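Local coordinates for cytoplasmic protein (PDB 7LPO), which is a fungal sterylglucosidase of glycoside hydrolase family 5 that probably cleaves glucose from steryl beta-glucosides, at residues I269-E274 with F426-V431; L711-Y716 with L730-T735; A111-Y116 with W353-G358; D312-N317 with G326-I331; N32-V37 with A672-P677. One frame throughout, in Å; residues are numbered along the deposited sequence.

Contact 1. Residues I269-E274 with F426-V431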
# COMPACT_ATOMS: atom_id res chain seq x y z
N ILE A 269 8.24 -3.68 4.81
CA ILE A 269 8.49 -2.48 4.03
C ILE A 269 7.58 -2.45 2.82
O ILE A 269 7.48 -3.43 2.07
CB ILE A 269 9.97 -2.42 3.63
CG1 ILE A 269 10.24 -1.13 2.84
CG2 ILE A 269 10.37 -3.62 2.82
CD1 ILE A 269 11.72 -0.81 2.73
N ASN A 270 6.94 -1.31 2.61
CA ASN A 270 5.91 -1.20 1.58
C ASN A 270 6.51 -1.28 0.18
O ASN A 270 7.52 -0.65 -0.12
CB ASN A 270 5.17 0.12 1.75
CG ASN A 270 4.01 0.27 0.77
OD1 ASN A 270 3.00 -0.41 0.90
ND2 ASN A 270 4.17 1.14 -0.22
N GLU A 271 5.86 -2.09 -0.68
CA GLU A 271 6.14 -2.21 -2.12
C GLU A 271 7.61 -2.02 -2.46
O GLU A 271 7.97 -1.12 -3.23
CB GLU A 271 5.27 -1.21 -2.88
CG GLU A 271 3.78 -1.48 -2.69
CD GLU A 271 2.87 -0.71 -3.63
OE1 GLU A 271 3.39 0.15 -4.39
OE2 GLU A 271 1.64 -0.96 -3.59
N PRO A 272 8.47 -2.89 -1.96
CA PRO A 272 9.91 -2.67 -2.11
C PRO A 272 10.37 -2.76 -3.56
O PRO A 272 9.92 -3.61 -4.32
CB PRO A 272 10.52 -3.78 -1.26
CG PRO A 272 9.47 -4.85 -1.24
CD PRO A 272 8.16 -4.12 -1.22
N GLY A 273 11.31 -1.88 -3.92
CA GLY A 273 11.88 -1.94 -5.26
C GLY A 273 12.88 -3.06 -5.40
O GLY A 273 13.56 -3.46 -4.45
N GLU A 274 12.98 -3.58 -6.63
CA GLU A 274 13.90 -4.67 -6.95
C GLU A 274 15.20 -4.15 -7.55
O GLU A 274 16.12 -4.95 -7.79
CB GLU A 274 13.24 -5.66 -7.92
CG GLU A 274 11.76 -5.91 -7.63
CD GLU A 274 11.21 -7.17 -8.33
OE1 GLU A 274 10.22 -7.75 -7.81
OE2 GLU A 274 11.75 -7.56 -9.39
N PHE A 426 2.51 -9.14 9.09
CA PHE A 426 1.80 -8.91 7.84
C PHE A 426 2.82 -8.94 6.73
O PHE A 426 3.65 -8.02 6.59
CB PHE A 426 1.03 -7.59 7.89
CG PHE A 426 -0.18 -7.63 8.80
CD1 PHE A 426 -1.40 -8.04 8.33
CD2 PHE A 426 -0.07 -7.27 10.14
CE1 PHE A 426 -2.50 -8.09 9.15
CE2 PHE A 426 -1.17 -7.30 10.98
CZ PHE A 426 -2.39 -7.71 10.49
N ILE A 427 2.79 -10.01 5.95
CA ILE A 427 3.85 -10.33 4.99
C ILE A 427 3.45 -9.76 3.64
O ILE A 427 2.51 -10.26 3.00
CB ILE A 427 4.10 -11.84 4.92
CG1 ILE A 427 4.67 -12.32 6.26
CG2 ILE A 427 5.04 -12.16 3.78
CD1 ILE A 427 4.16 -13.66 6.68
N GLN A 428 4.15 -8.72 3.20
CA GLN A 428 3.87 -8.05 1.94
C GLN A 428 5.03 -8.37 1.01
O GLN A 428 6.05 -7.68 1.01
CB GLN A 428 3.72 -6.54 2.12
CG GLN A 428 3.07 -5.85 0.93
CD GLN A 428 3.37 -4.36 0.89
OE1 GLN A 428 3.61 -3.79 -0.17
NE2 GLN A 428 3.34 -3.73 2.06
N ALA A 429 4.86 -9.43 0.22
CA ALA A 429 5.83 -9.75 -0.81
C ALA A 429 5.93 -8.61 -1.81
O ALA A 429 5.02 -7.78 -1.90
CB ALA A 429 5.44 -11.04 -1.53
N PRO A 430 7.02 -8.53 -2.56
CA PRO A 430 7.13 -7.50 -3.60
C PRO A 430 5.97 -7.56 -4.59
O PRO A 430 5.42 -8.62 -4.88
CB PRO A 430 8.46 -7.82 -4.28
CG PRO A 430 9.27 -8.51 -3.20
CD PRO A 430 8.27 -9.30 -2.39
N VAL A 431 5.61 -6.38 -5.10
CA VAL A 431 4.45 -6.24 -5.97
C VAL A 431 4.50 -7.27 -7.08
O VAL A 431 5.55 -7.49 -7.70
CB VAL A 431 4.41 -4.81 -6.53
CG1 VAL A 431 3.50 -4.72 -7.73
CG2 VAL A 431 3.96 -3.83 -5.46
O HOH W 1 7.93 -6.02 2.20
O HOH W 2 7.43 -4.15 -4.77
O HOH W 3 8.11 -6.50 -7.25

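Contact 2. Residues L711-Y716 with L730-T735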
# COMPACT_ATOMS: atom_id res chain seq x y z
N LEU A 711 -24.78 -3.44 8.98
CA LEU A 711 -25.74 -3.03 7.95
C LEU A 711 -25.75 -1.52 7.83
O LEU A 711 -26.27 -0.83 8.73
CB LEU A 711 -27.14 -3.56 8.27
CG LEU A 711 -27.31 -5.07 8.34
CD1 LEU A 711 -28.71 -5.39 8.85
CD2 LEU A 711 -27.08 -5.74 7.00
N PRO A 712 -25.22 -0.94 6.75
CA PRO A 712 -25.02 0.51 6.72
C PRO A 712 -26.32 1.29 6.51
O PRO A 712 -27.13 0.96 5.64
CB PRO A 712 -24.05 0.72 5.55
CG PRO A 712 -24.29 -0.47 4.65
CD PRO A 712 -24.69 -1.62 5.55
N PHE A 713 -26.49 2.34 7.31
CA PHE A 713 -27.53 3.33 7.04
C PHE A 713 -27.47 3.83 5.61
O PHE A 713 -28.49 4.19 5.03
CB PHE A 713 -27.38 4.54 7.98
CG PHE A 713 -27.72 4.27 9.41
CD1 PHE A 713 -28.77 3.44 9.75
CD2 PHE A 713 -26.99 4.87 10.42
CE1 PHE A 713 -29.08 3.20 11.08
CE2 PHE A 713 -27.29 4.64 11.74
CZ PHE A 713 -28.34 3.80 12.07
N VAL A 714 -26.26 3.91 5.05
CA VAL A 714 -26.06 4.39 3.68
C VAL A 714 -26.97 3.66 2.70
O VAL A 714 -27.46 4.25 1.74
CB VAL A 714 -24.58 4.25 3.29
CG1 VAL A 714 -24.43 4.18 1.80
CG2 VAL A 714 -23.77 5.37 3.87
N HIS A 715 -27.20 2.36 2.92
CA HIS A 715 -28.02 1.56 2.03
C HIS A 715 -29.37 1.17 2.61
O HIS A 715 -30.30 0.87 1.84
CB HIS A 715 -27.30 0.26 1.65
CG HIS A 715 -26.10 0.47 0.79
ND1 HIS A 715 -26.19 0.76 -0.55
CD2 HIS A 715 -24.78 0.45 1.09
CE1 HIS A 715 -24.97 0.90 -1.05
NE2 HIS A 715 -24.10 0.72 -0.07
N TYR A 716 -29.51 1.11 3.93
CA TYR A 716 -30.64 0.46 4.56
C TYR A 716 -31.43 1.36 5.50
O TYR A 716 -32.39 0.90 6.13
CB TYR A 716 -30.16 -0.78 5.32
CG TYR A 716 -29.55 -1.86 4.43
CD1 TYR A 716 -30.33 -2.55 3.52
CD2 TYR A 716 -28.20 -2.17 4.51
CE1 TYR A 716 -29.78 -3.53 2.71
CE2 TYR A 716 -27.65 -3.16 3.71
CZ TYR A 716 -28.44 -3.83 2.80
OH TYR A 716 -27.90 -4.81 2.00
N LEU A 730 -31.48 8.11 12.79
CA LEU A 730 -31.30 7.15 11.72
C LEU A 730 -31.71 5.76 12.21
O LEU A 730 -31.43 5.38 13.35
CB LEU A 730 -29.86 7.14 11.24
CG LEU A 730 -29.44 8.41 10.51
CD1 LEU A 730 -27.95 8.43 10.22
CD2 LEU A 730 -30.23 8.54 9.22
N SER A 731 -32.40 5.01 11.36
CA SER A 731 -32.94 3.72 11.75
C SER A 731 -33.06 2.83 10.52
O SER A 731 -33.46 3.28 9.44
CB SER A 731 -34.29 3.90 12.45
OG SER A 731 -35.03 2.69 12.49
N LEU A 732 -32.71 1.56 10.70
CA LEU A 732 -32.80 0.59 9.62
C LEU A 732 -34.25 0.22 9.35
O LEU A 732 -35.06 0.06 10.27
CB LEU A 732 -32.02 -0.68 9.96
CG LEU A 732 -30.49 -0.58 10.01
CD1 LEU A 732 -29.91 -1.94 10.45
CD2 LEU A 732 -29.91 -0.17 8.70
N ASP A 733 -34.58 0.10 8.07
CA ASP A 733 -35.90 -0.34 7.60
C ASP A 733 -35.64 -1.47 6.61
O ASP A 733 -35.59 -1.24 5.40
CB ASP A 733 -36.68 0.83 6.97
CG ASP A 733 -38.14 0.46 6.67
OD1 ASP A 733 -38.59 -0.60 7.15
OD2 ASP A 733 -38.83 1.22 5.95
N VAL A 734 -35.48 -2.69 7.12
CA VAL A 734 -35.06 -3.82 6.31
C VAL A 734 -35.96 -5.03 6.55
O VAL A 734 -36.63 -5.14 7.58
CB VAL A 734 -33.60 -4.24 6.59
CG1 VAL A 734 -32.61 -3.14 6.22
CG2 VAL A 734 -33.43 -4.63 8.06
N THR A 735 -35.94 -5.94 5.58
CA THR A 735 -36.53 -7.27 5.70
C THR A 735 -35.40 -8.29 5.74
O THR A 735 -34.48 -8.22 4.93
CB THR A 735 -37.47 -7.56 4.52
OG1 THR A 735 -38.67 -6.79 4.67
CG2 THR A 735 -37.81 -9.05 4.47

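Contact 3. Residues A111-Y116 with W353-G358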
# COMPACT_ATOMS: atom_id res chain seq x y z
N ALA A 111 16.49 13.95 10.74
CA ALA A 111 17.56 14.79 11.28
C ALA A 111 18.95 14.26 10.97
O ALA A 111 19.90 15.04 10.96
CB ALA A 111 17.40 14.92 12.80
N GLY A 112 19.10 12.97 10.72
CA GLY A 112 20.38 12.37 10.43
C GLY A 112 20.44 10.96 10.97
O GLY A 112 19.57 10.54 11.74
N PRO A 113 21.47 10.21 10.59
CA PRO A 113 21.61 8.84 11.10
C PRO A 113 21.54 8.76 12.62
O PRO A 113 22.32 9.42 13.31
CB PRO A 113 22.98 8.38 10.58
CG PRO A 113 23.35 9.34 9.51
CD PRO A 113 22.59 10.61 9.71
N LYS A 114 20.60 7.97 13.13
CA LYS A 114 20.41 7.73 14.56
C LYS A 114 19.98 8.97 15.33
O LYS A 114 20.04 8.98 16.56
CB LYS A 114 21.67 7.13 15.19
CG LYS A 114 21.84 5.66 14.84
CD LYS A 114 23.22 5.13 15.17
CE LYS A 114 23.39 3.72 14.63
NZ LYS A 114 24.56 3.02 15.24
N GLU A 115 19.51 10.00 14.63
CA GLU A 115 18.86 11.17 15.23
C GLU A 115 17.36 10.99 15.04
O GLU A 115 16.79 11.45 14.05
CB GLU A 115 19.36 12.46 14.59
CG GLU A 115 20.71 12.94 15.07
CD GLU A 115 21.06 14.32 14.49
OE1 GLU A 115 21.68 14.38 13.40
OE2 GLU A 115 20.72 15.34 15.13
N TYR A 116 16.71 10.32 15.98
CA TYR A 116 15.32 9.93 15.83
C TYR A 116 14.39 11.03 16.34
O TYR A 116 14.62 11.62 17.40
CB TYR A 116 15.05 8.62 16.58
CG TYR A 116 15.92 7.47 16.12
CD1 TYR A 116 15.77 6.94 14.84
CD2 TYR A 116 16.88 6.91 16.95
CE1 TYR A 116 16.57 5.89 14.41
CE2 TYR A 116 17.68 5.87 16.53
CZ TYR A 116 17.51 5.36 15.26
OH TYR A 116 18.31 4.32 14.84
N TRP A 353 26.84 14.57 7.21
CA TRP A 353 25.96 13.68 7.97
C TRP A 353 26.72 12.75 8.90
O TRP A 353 26.11 12.16 9.80
CB TRP A 353 25.10 12.86 7.00
CG TRP A 353 24.24 13.73 6.11
CD1 TRP A 353 24.47 14.06 4.80
CD2 TRP A 353 23.03 14.38 6.48
NE1 TRP A 353 23.47 14.87 4.34
CE2 TRP A 353 22.57 15.09 5.35
CE3 TRP A 353 22.28 14.44 7.66
CZ2 TRP A 353 21.39 15.83 5.36
CZ3 TRP A 353 21.11 15.18 7.67
CH2 TRP A 353 20.68 15.87 6.53
N GLY A 354 28.03 12.59 8.71
CA GLY A 354 28.86 11.96 9.72
C GLY A 354 29.12 10.48 9.58
O GLY A 354 29.11 9.76 10.58
N TRP A 355 29.37 10.00 8.37
CA TRP A 355 29.89 8.65 8.17
C TRP A 355 31.23 8.74 7.45
O TRP A 355 31.60 9.79 6.92
CB TRP A 355 28.89 7.78 7.38
CG TRP A 355 28.43 8.37 6.09
CD1 TRP A 355 29.15 8.48 4.94
CD2 TRP A 355 27.14 8.94 5.82
NE1 TRP A 355 28.38 9.08 3.96
CE2 TRP A 355 27.15 9.38 4.48
CE3 TRP A 355 25.99 9.13 6.58
CZ2 TRP A 355 26.05 9.99 3.88
CZ3 TRP A 355 24.89 9.72 5.98
CH2 TRP A 355 24.93 10.15 4.65
N THR A 356 31.95 7.63 7.45
CA THR A 356 33.21 7.51 6.72
C THR A 356 33.00 6.58 5.53
O THR A 356 32.60 5.42 5.71
CB THR A 356 34.32 6.97 7.63
OG1 THR A 356 34.45 7.81 8.78
CG2 THR A 356 35.65 6.93 6.90
N ARG A 357 33.30 7.07 4.34
CA ARG A 357 33.17 6.28 3.13
C ARG A 357 34.49 5.60 2.80
O ARG A 357 35.56 6.22 2.89
CB ARG A 357 32.72 7.15 1.96
CG ARG A 357 32.14 6.36 0.79
CD ARG A 357 31.84 7.28 -0.36
NE ARG A 357 30.85 8.31 -0.01
CZ ARG A 357 29.54 8.08 0.08
NH1 ARG A 357 29.05 6.87 -0.14
NH2 ARG A 357 28.72 9.07 0.40
N GLY A 358 34.42 4.33 2.42
CA GLY A 358 35.62 3.56 2.14
C GLY A 358 36.33 4.04 0.89
O GLY A 358 35.75 4.67 0.01

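Contact 4. Residues D312-N317 with G326-I331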
# COMPACT_ATOMS: atom_id res chain seq x y z
N ASP A 312 19.09 9.13 -26.79
CA ASP A 312 17.79 9.15 -27.47
C ASP A 312 17.02 7.93 -27.01
O ASP A 312 17.32 6.81 -27.43
CB ASP A 312 17.99 9.16 -28.98
CG ASP A 312 16.72 9.48 -29.73
OD1 ASP A 312 15.87 10.22 -29.18
OD2 ASP A 312 16.57 9.00 -30.88
N VAL A 313 16.02 8.13 -26.15
CA VAL A 313 15.37 7.03 -25.46
C VAL A 313 13.97 6.82 -25.99
O VAL A 313 13.30 7.75 -26.43
CB VAL A 313 15.33 7.27 -23.93
CG1 VAL A 313 16.71 7.65 -23.42
CG2 VAL A 313 14.32 8.34 -23.57
N GLN A 314 13.53 5.56 -25.95
CA GLN A 314 12.16 5.22 -26.31
C GLN A 314 11.19 5.83 -25.30
O GLN A 314 11.45 5.84 -24.09
CB GLN A 314 11.98 3.69 -26.34
CG GLN A 314 13.09 2.93 -27.07
CD GLN A 314 13.14 1.43 -26.72
OE1 GLN A 314 13.94 1.00 -25.87
NE2 GLN A 314 12.30 0.63 -27.39
N ALA A 315 10.09 6.37 -25.79
CA ALA A 315 9.01 6.83 -24.94
C ALA A 315 7.80 5.94 -25.15
O ALA A 315 7.57 5.43 -26.26
CB ALA A 315 8.64 8.29 -25.21
N TRP A 316 7.02 5.75 -24.09
CA TRP A 316 5.91 4.81 -24.10
C TRP A 316 4.61 5.49 -23.73
O TRP A 316 4.56 6.31 -22.81
CB TRP A 316 6.17 3.67 -23.12
CG TRP A 316 7.24 2.77 -23.59
CD1 TRP A 316 8.59 2.96 -23.48
CD2 TRP A 316 7.06 1.54 -24.29
NE1 TRP A 316 9.26 1.91 -24.05
CE2 TRP A 316 8.35 1.02 -24.56
CE3 TRP A 316 5.94 0.83 -24.70
CZ2 TRP A 316 8.54 -0.19 -25.23
CZ3 TRP A 316 6.12 -0.36 -25.36
CH2 TRP A 316 7.41 -0.86 -25.62
N ASN A 317 3.54 5.12 -24.44
CA ASN A 317 2.18 5.52 -24.11
C ASN A 317 1.44 4.33 -23.54
O ASN A 317 1.74 3.18 -23.87
CB ASN A 317 1.45 6.04 -25.35
CG ASN A 317 2.15 7.23 -25.99
OD1 ASN A 317 2.60 8.14 -25.30
ND2 ASN A 317 2.26 7.22 -27.32
N GLY A 326 5.75 5.21 -28.38
CA GLY A 326 5.51 6.49 -29.03
C GLY A 326 6.76 6.95 -29.75
O GLY A 326 7.49 6.14 -30.31
N SER A 327 7.03 8.25 -29.75
CA SER A 327 8.25 8.74 -30.37
C SER A 327 9.43 8.57 -29.42
O SER A 327 9.27 8.42 -28.21
CB SER A 327 8.10 10.21 -30.76
OG SER A 327 7.85 11.00 -29.60
N ARG A 328 10.63 8.58 -30.00
CA ARG A 328 11.84 8.65 -29.20
C ARG A 328 12.09 10.10 -28.79
O ARG A 328 11.73 11.03 -29.51
CB ARG A 328 13.03 8.10 -29.98
CG ARG A 328 13.01 6.59 -30.14
CD ARG A 328 14.35 6.06 -30.66
NE ARG A 328 15.20 5.53 -29.59
CZ ARG A 328 15.73 4.31 -29.58
NH1 ARG A 328 15.50 3.48 -30.58
NH2 ARG A 328 16.50 3.93 -28.57
N GLN A 329 12.70 10.27 -27.62
CA GLN A 329 12.97 11.58 -27.06
C GLN A 329 14.42 11.66 -26.63
O GLN A 329 14.96 10.73 -26.03
CB GLN A 329 12.05 11.87 -25.86
CG GLN A 329 10.62 12.18 -26.25
CD GLN A 329 9.73 12.43 -25.06
OE1 GLN A 329 10.08 13.17 -24.14
NE2 GLN A 329 8.55 11.82 -25.08
N THR A 330 15.07 12.78 -26.94
CA THR A 330 16.44 13.00 -26.54
C THR A 330 16.48 13.58 -25.13
O THR A 330 15.78 14.56 -24.83
CB THR A 330 17.15 13.95 -27.51
OG1 THR A 330 17.20 13.34 -28.81
CG2 THR A 330 18.56 14.25 -27.04
N ILE A 331 17.26 12.95 -24.26
CA ILE A 331 17.59 13.48 -22.94
C ILE A 331 19.05 13.88 -22.98
O ILE A 331 19.92 13.05 -23.30
CB ILE A 331 17.31 12.46 -21.82
CG1 ILE A 331 15.83 12.06 -21.82
CG2 ILE A 331 17.73 13.01 -20.47
CD1 ILE A 331 15.54 10.80 -21.02
O HOH W 4 16.96 1.18 -27.07

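Contact 5. Residues N32-V37 with A672-P677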
# COMPACT_ATOMS: atom_id res chain seq x y z
N ASN A 32 -13.29 -16.61 21.38
CA ASN A 32 -14.43 -17.50 21.43
C ASN A 32 -14.64 -18.26 20.13
O ASN A 32 -15.71 -18.85 19.93
CB ASN A 32 -15.68 -16.72 21.82
CG ASN A 32 -15.61 -16.18 23.24
OD1 ASN A 32 -15.20 -16.89 24.16
ND2 ASN A 32 -15.98 -14.93 23.42
N GLY A 33 -13.65 -18.24 19.24
CA GLY A 33 -13.70 -19.01 18.01
C GLY A 33 -14.39 -18.36 16.84
O GLY A 33 -14.46 -18.97 15.77
N ARG A 34 -14.89 -17.14 16.99
CA ARG A 34 -15.58 -16.48 15.88
C ARG A 34 -14.58 -16.05 14.81
O ARG A 34 -13.53 -15.50 15.11
CB ARG A 34 -16.35 -15.27 16.39
CG ARG A 34 -17.45 -15.60 17.39
CD ARG A 34 -18.39 -14.42 17.62
NE ARG A 34 -17.67 -13.22 18.07
CZ ARG A 34 -18.22 -12.02 18.16
NH1 ARG A 34 -19.49 -11.83 17.84
NH2 ARG A 34 -17.49 -10.99 18.58
N SER A 35 -14.93 -16.33 13.55
CA SER A 35 -14.15 -15.82 12.43
C SER A 35 -14.38 -14.33 12.28
O SER A 35 -15.52 -13.88 12.17
CB SER A 35 -14.52 -16.54 11.14
OG SER A 35 -14.22 -17.91 11.21
N LEU A 36 -13.30 -13.56 12.27
CA LEU A 36 -13.37 -12.11 12.16
C LEU A 36 -13.02 -11.66 10.75
O LEU A 36 -12.14 -12.24 10.10
CB LEU A 36 -12.43 -11.44 13.15
CG LEU A 36 -12.59 -11.84 14.62
CD1 LEU A 36 -11.52 -11.18 15.47
CD2 LEU A 36 -13.98 -11.48 15.13
N VAL A 37 -13.71 -10.62 10.28
CA VAL A 37 -13.37 -9.95 9.02
C VAL A 37 -13.00 -8.51 9.35
O VAL A 37 -13.80 -7.79 9.96
CB VAL A 37 -14.53 -10.00 8.01
CG1 VAL A 37 -14.17 -9.16 6.77
CG2 VAL A 37 -14.85 -11.43 7.62
N ALA A 672 -18.10 -10.57 12.59
CA ALA A 672 -17.68 -11.72 13.38
C ALA A 672 -18.69 -12.83 13.18
O ALA A 672 -19.90 -12.58 13.19
CB ALA A 672 -17.54 -11.39 14.86
N THR A 673 -18.20 -14.04 12.98
CA THR A 673 -19.04 -15.14 12.53
C THR A 673 -18.78 -16.40 13.33
O THR A 673 -17.62 -16.80 13.51
CB THR A 673 -18.81 -15.44 11.05
OG1 THR A 673 -19.27 -14.34 10.26
CG2 THR A 673 -19.54 -16.69 10.65
N VAL A 674 -19.86 -17.02 13.80
CA VAL A 674 -19.80 -18.37 14.35
C VAL A 674 -19.77 -19.32 13.15
O VAL A 674 -20.79 -19.53 12.49
CB VAL A 674 -20.98 -18.66 15.28
CG1 VAL A 674 -20.99 -20.12 15.67
CG2 VAL A 674 -20.91 -17.75 16.51
N GLY A 675 -18.61 -19.88 12.87
CA GLY A 675 -18.40 -20.64 11.66
C GLY A 675 -17.43 -19.95 10.73
O GLY A 675 -16.68 -19.04 11.11
N ILE A 676 -17.45 -20.38 9.47
CA ILE A 676 -16.50 -19.94 8.45
C ILE A 676 -17.27 -19.17 7.38
O ILE A 676 -18.24 -19.71 6.82
CB ILE A 676 -15.76 -21.14 7.83
CG1 ILE A 676 -14.94 -21.88 8.88
CG2 ILE A 676 -14.86 -20.67 6.69
CD1 ILE A 676 -13.89 -21.02 9.56
N PRO A 677 -16.89 -17.94 7.06
CA PRO A 677 -17.55 -17.24 5.95
C PRO A 677 -17.39 -18.03 4.67
O PRO A 677 -16.28 -18.42 4.29
CB PRO A 677 -16.81 -15.89 5.88
CG PRO A 677 -16.11 -15.73 7.20
CD PRO A 677 -15.80 -17.13 7.67
O HOH W 5 -16.99 -12.80 10.02

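Contact 1. Residues I269-E274 with F426-V431
The amides of Q428 and N270 approach each other with their planes 63° apart, N270 OD1 lying 3.5 Å from Q428 NE2, although the bonding partner of that oxygen is R100. The E271 carboxylate plane is turned 80° from the Q428 amide, and it is E271 CG, not the carboxylate, that touches Q428 OE1. E271 N donates to Q428 OE1 at 2.9 Å from above the plane of that amide, in a nearly straight bond. Q428 swings CG away from its backbone N (chi1 -164°) and runs out extended, which brings the amide to the 269-274 backbone. The N270-E271-P272 sequence follows strand 263-267, and Q428 follows the neighbouring parallel strand 424-427; both lie in the TIM barrel expected of family 5. In this family such an Asn-Glu pair at a strand end carries the acid/base glutamate, and the setting of E271 is consistent with that: its OE2 bonds H452 and a bound tris molecule. V431 CG2 packs against E271 CG at 3.6 Å, along the aliphatic part of the side chain. Farther out, the P272 and P430 rings cross at about a right angle, CG to CG 4.2 Å. Three waters bridge the segments, two between backbones (I269 O to Q428 O, P272 O to V431 N) and one from V431 O to E274 OE1, whose carboxylate also pairs with R433.

Contact 2. Residues L711-Y716 with L730-T735
This is apolar packing of the helical turn 713-716, with F713 and Y716 facing L730, L732 and V734, against the chain that leads into strand 734-738. It lies in the C-terminal family 5 domain, whose strands make a beta fold consistent with a beta sandwich. Strand 707-710 runs into the turn, while strand 734-738 is an outermost strand of a separate antiparallel sheet, so the contact probably joins two layers. L730 CB sits over the centre of one face of the F713 ring, 3.6 Å from its centroid, a CH-pi contact. L732 slots in between: its CD1 touches L711 CB at 3.9 Å, and its CD2 reaches F713 CD1 and, more tightly, Y716 CB at 3.4 Å. The L732 CG is anti to its carbonyl carbon (chi1 -69°), which turns the branch toward L711, F713 and Y716. One backbone hydrogen bond crosses, D733 N to Y716 O at 3.0 Å, with the donor nearly along the C=O axis. The phenol of Y716 leads away from this packing, its OH bonded to T687 O. V734 crosses the tyrosine at about a right angle, its CG1 3.5 Å from Y716 CB and 3.6 Å from Y716 CD1.

Contact 3. Residues A111-Y116 with W353-G358
G112, the first residue past helix 105-109 to leave helical backbone angles, has positive phi and opens a type II beta turn that E115 N closes onto G112 O at 2.9 Å; this turn sets P113 against W353 and W355. No hydrogen bond crosses between the two loops; rings, a proline and bare backbone make the contact. W353 presents the rim of its six-membered ring to the turn: A111 O lies in the plane of the indole, at its edge, 3.5 Å from W353 CZ3. Beside it, G112 CA approaches W353 CE3 at 3.9 Å. P113 meets the second tryptophan, also at an edge: P113 CG is 3.9 Å from W355 CZ3, in the indole plane, and the two side chains cross at about a right angle. W159 of helix 159-163 touches P113 and both tryptophans, making a small aromatic and proline cluster. This is packing, largely at ring edges, that joins the loop between helices 105-109 and 118-133, in the connection from strand 98-104 to strand 137-143, to the long excursion between strands 263-267 and 424-427 of the TIM-barrel fold.

Contact 4. Residues D312-N317 with G326-I331
V313 and Q329 form the firm part of this contact, a hydrogen-bonded antiparallel pair with V313 N to Q329 O at 2.8 Å and Q329 N to V313 O at 2.9 Å. On their face V313 CG2 packs on I331 CD1 at 3.7 Å, and P295 touches V313, Q329 and I331. Farther along, the ladder slackens. A315 N makes a weak bond to S327 O, whereas A315 O takes its straight bond from G326 N at 2.8 Å, so the hydrogen bonding shifts by one residue. The opposite face, with D312, Q314, R328 and T330, is the looser, more exposed side. R328 bends at chi3 (99°), and its NE and NH2 both point to D312 O from one face of that carbonyl, NH2 at 3.2 Å. Q314 CG lies over the centre of the guanidinium, and a water bridges Q314 OE1 and R328 NH2. D312 OD2 pairs with R328 NE only at long range, with no N-H pointing at it; T330 OG1 adds a weak bond to D312 OD1. Together the strands form a surface beta hairpin, with 322-331 an outermost strand of a three-stranded antiparallel sheet.

Contact 5. Residues N32-V37 with A672-P677
R34 lays its guanidinium flat over A672: the methyl CB stands over the centre of one face, 3.4 Å from R34 CZ. The arginine bends at chi3 (-56°), folding the flat group back across A672. Its polar rim looks elsewhere, with NE paired to D30 and NH1 to E708 of strand 707-710, so these charged partners probably help hold the group over A672. L36 comes to the same methyl, its CD2 3.6 Å from A672 CB. S35 and T673 turn to the other face of the ladder and form a hydrogen-bonded antiparallel pair, with S35 N to T673 O at 2.7 Å and T673 N to S35 O at 2.8 Å. This pairing joins strand 35-43, the first strand of the TIM barrel, to strand 669-673, which leads into the C-terminal domain, and so links the barrel to that domain. At A672 the chain turns a corner, and after G675, with its positive phi, it enters strand 676-682 of another sheet. The S35 hydroxyl spans that corner: with OG anti to its carbonyl carbon (chi1 -63°), it donates to G675 O at 2.7 Å. P677 CD then packs on S35 CB at 3.7 Å. A water donates to S35 O and accepts from T673 OG1, which also bonds the hydroxyl of Y691.

Contacts 1 and 5 are the buried ones and both reach barrel strands: contact 1 at strand ends lining the tris-occupied pocket, contact 5 where the first barrel strand meets the C-terminal domain, centres about 29 Å apart. Contacts 2 and 3 are partly buried. Contact 2 belongs wholly to that domain, its centre about 23 Å from that of contact 5, and relies on apolar side chains with a single crossing backbone bond. Contacts 3 and 4 both use the long excursion between strands 263-267 and 424-427; contact 3 is aromatic packing without hydrogen bonds, contact 4 a surface hairpin of ladder bonds and arginine pairing. Polar side-chain grips and bridging waters thus mark contacts 1, 4 and 5.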